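PDB 6AOK: Ceg4 from Legionella pneumophila subsp. pneumophila, which acts as a phosphotyrosine phosphatase of the HAD-like type, a bacterial effector that attenuates activation of eukaryotic MAPK pathways. Local coordinates for residues Ala63-Tyr74 and Tyr118-Gly127. Residues are numbered along the deposited sequence; the frame is centred on the assembly and turned at random.
Sequences AQALFEAKYGKY and YIKAVFKYQG
Tyr125 pushes its ring into helix 60-71 and is held on both faces. Phe67 CB sits over one face, 3.9 Å from the centroid of the Tyr125 ring, and Tyr74 CB covers the opposite face. A chi1 of 170° turns the Tyr125 side chain away from its own backbone N and sends it across to the turn after helix 60-71. There its hydroxyl donates a very short hydrogen bond, 2.5 Å from Tyr125 OH to Gly72 O, with the acceptor at the ring edge and in the ring plane. Gly72 is the first residue to leave helical geometry, and its phi is positive, which favours glycine.

The Phe67 and Tyr125 rings are near parallel but slid apart, with little overlap. Phe67 is itself a knob among Tyr118, Ala121, Val122 and Tyr125. Phe67 CZ lies 3.7 Å from Val122 CG2, and Tyr118 CE2 meets the Phe67 ring at its edge. The Tyr74 ring turns its edge toward the face of Tyr125, planes at 61°. One face of Tyr74 rests on Gln126 CA. Gln126 NE2 gives Tyr74 OH a weak hydrogen bond, while Gln126 OE1 accepts from Met89 N.

At the other border, Gln64 lies across the last turn of helix 116-125. Two waters link its amide to that turn: one bridges Gln64 OE1 and Ala121 O, the other Gln64 NE2 and Tyr125 O. Gln64 NE2 also donates to Glu68 OE2 (2.9 Å), and Glu68 OE1 forms a salt bridge with Lys73 NZ.

Segments 63-71 and 118-125 cross at -56°, joining helix 60-71 to a helix flanking the parallel sheet of the HAD-like phosphatase domain. The side chain of Tyr118 lies about 4 Å from that of Asp20, a magnesium ligand, but about 11 Å from the metal itself. The chemistry is an aromatic, apolar core with a buried phenol hydroxyl satisfied by a backbone carbonyl and a water-bridged polar border.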
ATOM      1  N   ALA A  63      -0.891 -17.162  -8.908  1.00 13.24           N
ATOM      2  CA  ALA A  63      -1.657 -16.368  -7.947  1.00 12.56           C
ATOM      3  C   ALA A  63      -2.797 -15.640  -8.649  1.00 16.35           C
ATOM      4  O   ALA A  63      -3.925 -15.558  -8.133  1.00 15.60           O
ATOM      5  CB  ALA A  63      -0.745 -15.354  -7.234  1.00 11.87           C
ATOM      6  N   GLN A  64      -2.522 -15.121  -9.843  1.00 14.89           N
ATOM      7  CA  GLN A  64      -3.578 -14.474 -10.617  1.00 15.55           C
ATOM      8  C   GLN A  64      -4.730 -15.446 -10.894  1.00 15.48           C
ATOM      9  O   GLN A  64      -5.913 -15.090 -10.770  1.00 17.97           O
ATOM     10  CB  GLN A  64      -2.961 -13.937 -11.915  1.00 16.50           C
ATOM     11  CG  GLN A  64      -3.974 -13.354 -12.868  1.00 19.94           C
ATOM     12  CD  GLN A  64      -4.427 -11.946 -12.474  1.00 22.04           C
ATOM     13  OE1 GLN A  64      -3.819 -11.276 -11.573  1.00 21.79           O
ATOM     14  NE2 GLN A  64      -5.515 -11.494 -13.118  1.00 23.46           N
ATOM     15  N   ALA A  65      -4.399 -16.679 -11.288  1.00 15.79           N
ATOM     16  CA  ALA A  65      -5.425 -17.682 -11.565  1.00 20.44           C
ATOM     17  C   ALA A  65      -6.277 -17.968 -10.337  1.00 20.61           C
ATOM     18  O   ALA A  65      -7.501 -18.142 -10.440  1.00 16.51           O
ATOM     19  CB  ALA A  65      -4.773 -18.977 -12.051  1.00 20.99           C
ATOM     20  N   LEU A  66      -5.643 -18.029  -9.167  1.00 17.43           N
ATOM     21  CA  LEU A  66      -6.378 -18.246  -7.918  1.00 16.42           C
ATOM     22  C   LEU A  66      -7.267 -17.050  -7.548  1.00 17.30           C
ATOM     23  O   LEU A  66      -8.399 -17.231  -7.061  1.00 14.48           O
ATOM     24  CB  LEU A  66      -5.377 -18.553  -6.803  1.00 15.20           C
ATOM     25  CG  LEU A  66      -4.718 -19.937  -6.982  1.00 17.48           C
ATOM     26  CD1 LEU A  66      -3.453 -20.090  -6.091  1.00 15.83           C
ATOM     27  CD2 LEU A  66      -5.694 -21.050  -6.617  1.00 19.20           C
ATOM     28  N   PHE A  67      -6.775 -15.822  -7.747  1.00 13.96           N
ATOM     29  CA  PHE A  67      -7.633 -14.664  -7.539  1.00 17.53           C
ATOM     30  C   PHE A  67      -8.820 -14.700  -8.486  1.00 17.41           C
ATOM     31  O   PHE A  67      -9.968 -14.458  -8.080  1.00 16.39           O
ATOM     32  CB  PHE A  67      -6.858 -13.368  -7.749  1.00 14.80           C
ATOM     33  CG  PHE A  67      -6.164 -12.871  -6.522  1.00 14.49           C
ATOM     34  CD1 PHE A  67      -4.872 -13.295  -6.208  1.00 15.80           C
ATOM     35  CD2 PHE A  67      -6.784 -11.958  -5.710  1.00 12.64           C
ATOM     36  CE1 PHE A  67      -4.224 -12.830  -5.091  1.00 15.17           C
ATOM     37  CE2 PHE A  67      -6.150 -11.488  -4.566  1.00 21.26           C
ATOM     38  CZ  PHE A  67      -4.873 -11.930  -4.253  1.00 18.67           C
ATOM     39  N   GLU A  68      -8.569 -14.992  -9.761  1.00 18.12           N
ATOM     40  CA  GLU A  68      -9.689 -15.056 -10.702  1.00 21.57           C
ATOM     41  C   GLU A  68     -10.644 -16.213 -10.373  1.00 20.92           C
ATOM     42  O   GLU A  68     -11.848 -16.119 -10.636  1.00 22.07           O
ATOM     43  CB  GLU A  68      -9.167 -15.176 -12.148  1.00 24.34           C
ATOM     44  CG  GLU A  68      -8.472 -13.914 -12.649  1.00 30.01           C
ATOM     45  CD  GLU A  68      -7.929 -14.044 -14.067  1.00 37.49           C
ATOM     46  OE1 GLU A  68      -8.018 -15.156 -14.627  1.00 41.59           O
ATOM     47  OE2 GLU A  68      -7.409 -13.041 -14.612  1.00 38.24           O
ATOM     48  N   ALA A  69     -10.137 -17.328  -9.879  1.00 17.53           N
ATOM     49  CA  ALA A  69     -11.028 -18.433  -9.497  1.00 23.07           C
ATOM     50  C   ALA A  69     -11.941 -18.027  -8.342  1.00 23.35           C
ATOM     51  O   ALA A  69     -13.125 -18.398  -8.297  1.00 25.66           O
ATOM     52  CB  ALA A  69     -10.222 -19.666  -9.083  1.00 21.82           C
ATOM     53  N   LYS A  70     -11.414 -17.226  -7.428  1.00 17.84           N
ATOM     54  CA  LYS A  70     -12.164 -16.804  -6.256  1.00 19.26           C
ATOM     55  C   LYS A  70     -13.146 -15.690  -6.593  1.00 21.99           C
ATOM     56  O   LYS A  70     -14.315 -15.759  -6.194  1.00 23.55           O
ATOM     57  CB  LYS A  70     -11.200 -16.364  -5.153  1.00 17.51           C
ATOM     58  CG  LYS A  70     -11.947 -16.018  -3.869  1.00 20.41           C
ATOM     59  CD  LYS A  70     -11.003 -15.813  -2.751  1.00 21.58           C
ATOM     60  CE  LYS A  70     -11.711 -15.375  -1.441  1.00 24.11           C
ATOM     61  NZ  LYS A  70     -12.765 -16.321  -0.960  1.00 22.91           N
ATOM     62  N   TYR A  71     -12.712 -14.680  -7.341  1.00 20.02           N
ATOM     63  CA  TYR A  71     -13.473 -13.447  -7.523  1.00 22.13           C
ATOM     64  C   TYR A  71     -13.973 -13.239  -8.941  1.00 24.91           C
ATOM     65  O   TYR A  71     -14.701 -12.268  -9.186  1.00 26.75           O
ATOM     66  CB  TYR A  71     -12.628 -12.227  -7.122  1.00 19.41           C
ATOM     67  CG  TYR A  71     -12.205 -12.181  -5.669  1.00 21.64           C
ATOM     68  CD1 TYR A  71     -10.870 -12.317  -5.300  1.00 16.30           C
ATOM     69  CD2 TYR A  71     -13.140 -11.970  -4.665  1.00 21.51           C
ATOM     70  CE1 TYR A  71     -10.502 -12.273  -4.023  1.00 18.77           C
ATOM     71  CE2 TYR A  71     -12.763 -11.927  -3.347  1.00 21.41           C
ATOM     72  CZ  TYR A  71     -11.441 -12.073  -3.030  1.00 22.16           C
ATOM     73  OH  TYR A  71     -11.025 -12.031  -1.717  1.00 25.28           O
ATOM     74  N   GLY A  72     -13.614 -14.122  -9.890  1.00 24.33           N
ATOM     75  CA  GLY A  72     -13.889 -13.849 -11.269  1.00 25.67           C
ATOM     76  C   GLY A  72     -12.925 -12.806 -11.782  1.00 27.92           C
ATOM     77  O   GLY A  72     -12.020 -12.346 -11.064  1.00 28.74           O
ATOM     78  N   LYS A  73     -13.136 -12.420 -13.045  1.00 30.14           N
ATOM     79  CA  LYS A  73     -12.269 -11.452 -13.702  1.00 33.42           C
ATOM     80  C   LYS A  73     -12.516 -10.075 -13.135  1.00 29.64           C
ATOM     81  O   LYS A  73     -13.653  -9.696 -12.876  1.00 27.65           O
ATOM     82  CB  LYS A  73     -12.514 -11.423 -15.213  1.00 40.97           C
ATOM     83  CG  LYS A  73     -11.556 -12.267 -16.053  1.00 46.83           C
ATOM     84  CD  LYS A  73     -11.879 -13.732 -15.912  1.00 51.67           C
ATOM     85  CE  LYS A  73     -10.640 -14.617 -16.005  1.00 54.68           C
ATOM     86  NZ  LYS A  73     -10.935 -16.110 -15.918  1.00 56.27           N
ATOM     87  N   TYR A  74     -11.444  -9.316 -12.943  1.00 29.59           N
ATOM     88  CA  TYR A  74     -11.611  -7.948 -12.465  1.00 30.68           C
ATOM     89  C   TYR A  74     -11.882  -7.003 -13.622  1.00 37.46           C
ATOM     90  O   TYR A  74     -11.151  -6.053 -13.880  1.00 38.23           O
ATOM     91  CB  TYR A  74     -10.396  -7.495 -11.689  1.00 28.37           C
ATOM     92  CG  TYR A  74     -10.676  -6.298 -10.833  1.00 27.18           C
ATOM     93  CD1 TYR A  74     -11.330  -6.433  -9.616  1.00 27.19           C
ATOM     94  CD2 TYR A  74     -10.254  -5.033 -11.214  1.00 27.89           C
ATOM     95  CE1 TYR A  74     -11.587  -5.356  -8.837  1.00 26.49           C
ATOM     96  CE2 TYR A  74     -10.486  -3.955 -10.420  1.00 27.74           C
ATOM     97  CZ  TYR A  74     -11.151  -4.116  -9.235  1.00 27.38           C
ATOM     98  OH  TYR A  74     -11.397  -3.024  -8.425  1.00 30.54           O
ATOM     99  N   TYR A 118       2.644 -10.864  -2.217  1.00 12.31           N
ATOM    100  CA  TYR A 118       1.196 -10.885  -2.066  1.00 10.97           C
ATOM    101  C   TYR A 118       0.599  -9.555  -2.480  1.00 11.92           C
ATOM    102  O   TYR A 118      -0.412  -9.499  -3.202  1.00 12.16           O
ATOM    103  CB  TYR A 118       0.839 -11.165  -0.604  1.00 13.83           C
ATOM    104  CG  TYR A 118      -0.658 -11.130  -0.428  1.00 14.78           C
ATOM    105  CD1 TYR A 118      -1.285 -10.102   0.277  1.00 10.80           C
ATOM    106  CD2 TYR A 118      -1.446 -12.138  -0.999  1.00 12.33           C
ATOM    107  CE1 TYR A 118      -2.718 -10.091   0.423  1.00 13.64           C
ATOM    108  CE2 TYR A 118      -2.841 -12.137  -0.854  1.00 12.78           C
ATOM    109  CZ  TYR A 118      -3.461 -11.112  -0.151  1.00 14.83           C
ATOM    110  OH  TYR A 118      -4.821 -11.127   0.062  1.00 13.05           O
ATOM    111  N   ILE A 119       1.208  -8.469  -2.005  1.00  9.38           N
ATOM    112  CA  ILE A 119       0.741  -7.130  -2.335  1.00 11.99           C
ATOM    113  C   ILE A 119       0.766  -6.919  -3.846  1.00 13.19           C
ATOM    114  O   ILE A 119      -0.215  -6.454  -4.425  1.00 10.27           O
ATOM    115  CB  ILE A 119       1.586  -6.075  -1.579  1.00 11.82           C
ATOM    116  CG1 ILE A 119       1.306  -6.173  -0.063  1.00 12.78           C
ATOM    117  CG2 ILE A 119       1.326  -4.702  -2.146  1.00  9.53           C
ATOM    118  CD1 ILE A 119       2.376  -5.418   0.785  1.00 11.86           C
ATOM    119  N   LYS A 120       1.858  -7.324  -4.513  1.00  9.46           N
ATOM    120  CA  LYS A 120       1.937  -7.156  -5.960  1.00 13.06           C
ATOM    121  C   LYS A 120       0.884  -7.993  -6.683  1.00 14.61           C
ATOM    122  O   LYS A 120       0.367  -7.579  -7.737  1.00 13.53           O
ATOM    123  CB  LYS A 120       3.327  -7.524  -6.449  1.00 13.72           C
ATOM    124  CG  LYS A 120       4.397  -6.542  -6.017  1.00 15.10           C
ATOM    125  CD  LYS A 120       5.667  -7.026  -6.731  1.00 21.07           C
ATOM    126  CE  LYS A 120       6.844  -6.480  -6.142  1.00 27.60           C
ATOM    127  NZ  LYS A 120       8.026  -7.135  -6.866  1.00 32.28           N
ATOM    128  N   ALA A 121       0.577  -9.184  -6.160  1.00 10.93           N
ATOM    129  CA  ALA A 121      -0.484  -9.983  -6.785  1.00 13.51           C
ATOM    130  C   ALA A 121      -1.841  -9.306  -6.642  1.00 12.78           C
ATOM    131  O   ALA A 121      -2.663  -9.394  -7.556  1.00 12.79           O
ATOM    132  CB  ALA A 121      -0.545 -11.391  -6.197  1.00 12.37           C
ATOM    133  N   VAL A 122      -2.118  -8.656  -5.499  1.00 11.19           N
ATOM    134  CA  VAL A 122      -3.394  -7.958  -5.347  1.00 13.00           C
ATOM    135  C   VAL A 122      -3.504  -6.805  -6.339  1.00 14.03           C
ATOM    136  O   VAL A 122      -4.544  -6.619  -6.993  1.00 14.37           O
ATOM    137  CB  VAL A 122      -3.591  -7.446  -3.902  1.00 10.99           C
ATOM    138  CG1 VAL A 122      -4.866  -6.520  -3.861  1.00 10.43           C
ATOM    139  CG2 VAL A 122      -3.755  -8.665  -2.939  1.00 11.27           C
ATOM    140  N   PHE A 123      -2.471  -5.949  -6.391  1.00 11.25           N
ATOM    141  CA  PHE A 123      -2.473  -4.849  -7.364  1.00 10.28           C
ATOM    142  C   PHE A 123      -2.617  -5.376  -8.776  1.00 11.14           C
ATOM    143  O   PHE A 123      -3.372  -4.832  -9.580  1.00 13.37           O
ATOM    144  CB  PHE A 123      -1.160  -4.038  -7.248  1.00  9.92           C
ATOM    145  CG  PHE A 123      -1.201  -2.959  -6.186  1.00 13.40           C
ATOM    146  CD1 PHE A 123      -0.862  -3.247  -4.854  1.00 13.72           C
ATOM    147  CD2 PHE A 123      -1.547  -1.666  -6.531  1.00 12.72           C
ATOM    148  CE1 PHE A 123      -0.892  -2.285  -3.886  1.00 15.21           C
ATOM    149  CE2 PHE A 123      -1.623  -0.654  -5.540  1.00 16.58           C
ATOM    150  CZ  PHE A 123      -1.286  -0.950  -4.226  1.00 16.60           C
ATOM    151  N   LYS A 124      -1.896  -6.436  -9.103  1.00 11.45           N
ATOM    152  CA  LYS A 124      -1.973  -7.014 -10.456  1.00 14.87           C
ATOM    153  C   LYS A 124      -3.369  -7.510 -10.753  1.00 14.90           C
ATOM    154  O   LYS A 124      -3.897  -7.293 -11.852  1.00 16.30           O
ATOM    155  CB  LYS A 124      -0.973  -8.170 -10.582  1.00 17.46           C
ATOM    156  CG  LYS A 124      -0.913  -8.951 -11.930  1.00 24.95           C
ATOM    157  CD  LYS A 124      -0.604  -8.027 -13.073  1.00 31.30           C
ATOM    158  CE  LYS A 124       0.626  -7.146 -12.817  1.00 34.23           C
ATOM    159  NZ  LYS A 124       0.727  -6.076 -13.882  1.00 36.77           N
ATOM    160  N   TYR A 125      -3.968  -8.227  -9.805  1.00 12.83           N
ATOM    161  CA  TYR A 125      -5.319  -8.720 -10.034  1.00 13.58           C
ATOM    162  C   TYR A 125      -6.255  -7.554 -10.298  1.00 16.62           C
ATOM    163  O   TYR A 125      -7.207  -7.655 -11.116  1.00 14.63           O
ATOM    164  CB  TYR A 125      -5.793  -9.524  -8.821  1.00 13.53           C
ATOM    165  CG  TYR A 125      -7.266  -9.843  -8.941  1.00 14.46           C
ATOM    166  CD1 TYR A 125      -7.726 -10.684  -9.961  1.00 15.62           C
ATOM    167  CD2 TYR A 125      -8.178  -9.298  -8.071  1.00 14.41           C
ATOM    168  CE1 TYR A 125      -9.079 -10.953 -10.113  1.00 16.66           C
ATOM    169  CE2 TYR A 125      -9.528  -9.564  -8.207  1.00 15.52           C
ATOM    170  CZ  TYR A 125      -9.972 -10.372  -9.234  1.00 16.61           C
ATOM    171  OH  TYR A 125     -11.339 -10.622  -9.405  1.00 20.48           O
ATOM    172  N   GLN A 126      -6.018  -6.428  -9.603  1.00 12.89           N
ATOM    173  CA  GLN A 126      -6.952  -5.308  -9.691  1.00 13.38           C
ATOM    174  C   GLN A 126      -6.586  -4.306 -10.778  1.00 15.39           C
ATOM    175  O   GLN A 126      -7.107  -3.187 -10.783  1.00 16.92           O
ATOM    176  CB  GLN A 126      -7.131  -4.647  -8.314  1.00 14.40           C
ATOM    177  CG  GLN A 126      -7.826  -5.651  -7.304  1.00 12.74           C
ATOM    178  CD  GLN A 126      -8.307  -4.967  -6.061  1.00 13.26           C
ATOM    179  OE1 GLN A 126      -7.674  -5.049  -5.001  1.00 14.79           O
ATOM    180  NE2 GLN A 126      -9.426  -4.266  -6.171  1.00 14.80           N
ATOM    181  N   GLY A 127      -5.809  -4.713 -11.751  1.00 16.01           N
ATOM    182  CA  GLY A 127      -5.740  -3.979 -12.995  1.00 18.02           C
ATOM    183  C   GLY A 127      -4.537  -3.092 -13.098  1.00 18.03           C
ATOM    184  O   GLY A 127      -4.484  -2.264 -14.002  1.00 20.88           O
TER
HETATM  185  O   HOH W   1      -2.418 -11.384  -9.551  1.00 13.25           O
HETATM  186  O   HOH W   2      -6.907  -9.231 -13.392  1.00 25.74           O